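Local coordinates for topoisomerase I-like protein (Leishmania donovani, PDB 2B9S) that probably relaxes supercoiled DNA by cutting and resealing one strand, as a heterodimeric type IB topoisomerase, captured here with vanadate and nicked DNA, at residues Ile88-Lys91 / Arg92-Ile96. Residues are numbered along the deposited sequence; the frame is centred on the assembly and turned at random.
Sequences ILDK and RQHPI
H94 folds back over L89, where the chain leaves the helix 75-89. The imidazole lies with one face over CB of L89, a CH-pi contact in which L89 CB sits 3.9 Å from the ring centroid and 18° off the ring normal. A chi1 of 70° lodges the ring between the backbone N and carbonyl carbon of H94 and swings it back toward the helix end. The distance from H94 ND1 to L89 O is 3.0 Å. A weak hydrogen bond runs from H94 ND1 to R92 O, at 3.4 Å. Further along the leucine, CD1 of L89 meets CG1 of I96 at 4.0 Å, the two side chains crossing at about a right angle. This is the close-packed half: L89 and I96 are buried, with F50 of strand 48-50 against L89 and F82 and W85 of the helix against I96.

The solvent side is looser: D90 and K91 are exposed and add little packing. D90 OD1 is paired with R86 one turn back, and K91 NZ forms a salt bridge with E55. R92 is held by polar bonds instead. The bend at chi2 lays its CG and CD alongside L89 O; NH1 of R92 bonds to Q93 O at 2.9 Å, while NE reaches E56 and NH2 the carbonyl of K51. In the backbone, R92 N donates to L89 O at 3.2 Å and 164°. That bond closes a type I beta turn, L89 to R92, which ends the helix and sends the chain toward strand 102-103 within the DNA-binding fragment of this topoisomerase.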
loop_
_atom_site.group_PDB
_atom_site.type_symbol
_atom_site.label_atom_id
_atom_site.label_comp_id
_atom_site.label_asym_id
_atom_site.label_seq_id
_atom_site.Cartn_x
_atom_site.Cartn_y
_atom_site.Cartn_z
ATOM N N ILE D 88 22.778 4.288 -20.140
ATOM C CA ILE D 88 23.650 3.125 -20.153
ATOM C C ILE D 88 24.414 3.077 -21.476
ATOM O O ILE D 88 25.651 2.956 -21.482
ATOM C CB ILE D 88 22.857 1.812 -19.887
ATOM C CG1 ILE D 88 22.214 1.857 -18.487
ATOM C CG2 ILE D 88 23.764 0.564 -20.046
ATOM C CD1 ILE D 88 21.065 0.870 -18.269
ATOM N N LEU D 89 23.673 3.188 -22.583
ATOM C CA LEU D 89 24.220 3.113 -23.928
ATOM C C LEU D 89 25.253 4.206 -24.209
ATOM O O LEU D 89 26.214 3.989 -24.965
ATOM C CB LEU D 89 23.085 3.215 -24.961
ATOM C CG LEU D 89 22.083 2.091 -25.264
ATOM C CD1 LEU D 89 20.913 2.636 -26.083
ATOM C CD2 LEU D 89 22.742 0.930 -26.027
ATOM N N ASP D 90 25.017 5.394 -23.644
ATOM C CA ASP D 90 25.843 6.587 -23.899
ATOM C C ASP D 90 27.208 6.521 -23.237
ATOM O O ASP D 90 28.006 7.434 -23.393
ATOM C CB ASP D 90 25.136 7.875 -23.469
ATOM C CG ASP D 90 24.019 8.291 -24.423
ATOM O OD1 ASP D 90 23.799 7.613 -25.452
ATOM O OD2 ASP D 90 23.352 9.312 -24.137
ATOM N N LYS D 91 27.483 5.445 -22.504
ATOM C CA LYS D 91 28.829 5.233 -21.958
ATOM C C LYS D 91 29.819 4.790 -23.042
ATOM O O LYS D 91 31.030 4.919 -22.865
ATOM C CB LYS D 91 28.798 4.247 -20.798
ATOM C CG LYS D 91 28.064 4.801 -19.583
ATOM C CD LYS D 91 28.272 3.931 -18.366
ATOM C CE LYS D 91 27.375 2.723 -18.397
ATOM N NZ LYS D 91 28.131 1.518 -17.998
ATOM N N ARG D 92 29.300 4.276 -24.164
ATOM C CA ARG D 92 30.136 3.879 -25.296
ATOM C C ARG D 92 29.592 4.467 -26.607
ATOM O O ARG D 92 28.632 5.227 -26.579
ATOM C CB ARG D 92 30.343 2.344 -25.350
ATOM C CG ARG D 92 29.083 1.454 -25.347
ATOM C CD ARG D 92 28.291 1.499 -26.669
ATOM N NE ARG D 92 27.468 0.305 -26.795
ATOM C CZ ARG D 92 27.328 -0.414 -27.906
ATOM N NH1 ARG D 92 27.944 -0.040 -29.014
ATOM N NH2 ARG D 92 26.580 -1.516 -27.897
ATOM N N GLN D 93 30.233 4.152 -27.735
ATOM C CA GLN D 93 29.835 4.694 -29.041
ATOM C C GLN D 93 28.772 3.805 -29.649
ATOM O O GLN D 93 28.926 2.587 -29.670
ATOM C CB GLN D 93 31.061 4.814 -29.989
ATOM N N HIS D 94 27.684 4.404 -30.122
ATOM C CA HIS D 94 26.553 3.637 -30.677
ATOM C C HIS D 94 25.710 4.550 -31.553
ATOM O O HIS D 94 25.803 5.797 -31.430
ATOM C CB HIS D 94 25.669 3.063 -29.564
ATOM C CG HIS D 94 24.900 4.109 -28.824
ATOM N ND1 HIS D 94 25.420 4.795 -27.748
ATOM C CD2 HIS D 94 23.667 4.613 -29.029
ATOM C CE1 HIS D 94 24.534 5.677 -27.321
ATOM N NE2 HIS D 94 23.461 5.588 -28.083
ATOM N N PRO D 95 24.889 3.950 -32.454
ATOM C CA PRO D 95 24.052 4.738 -33.342
ATOM C C PRO D 95 22.583 4.996 -32.889
ATOM O O PRO D 95 21.808 5.561 -33.676
ATOM C CB PRO D 95 24.074 3.891 -34.624
ATOM C CG PRO D 95 24.074 2.470 -34.099
ATOM C CD PRO D 95 24.774 2.506 -32.754
ATOM N N ILE D 96 22.215 4.602 -31.661
ATOM C CA ILE D 96 20.814 4.674 -31.174
ATOM C C ILE D 96 20.360 6.121 -30.861
ATOM O O ILE D 96 20.841 6.754 -29.917
ATOM C CB ILE D 96 20.570 3.743 -29.925
ATOM C CG1 ILE D 96 21.256 2.361 -30.067
ATOM C CG2 ILE D 96 19.098 3.624 -29.596
ATOM C CD1 ILE D 96 20.699 1.435 -31.132
#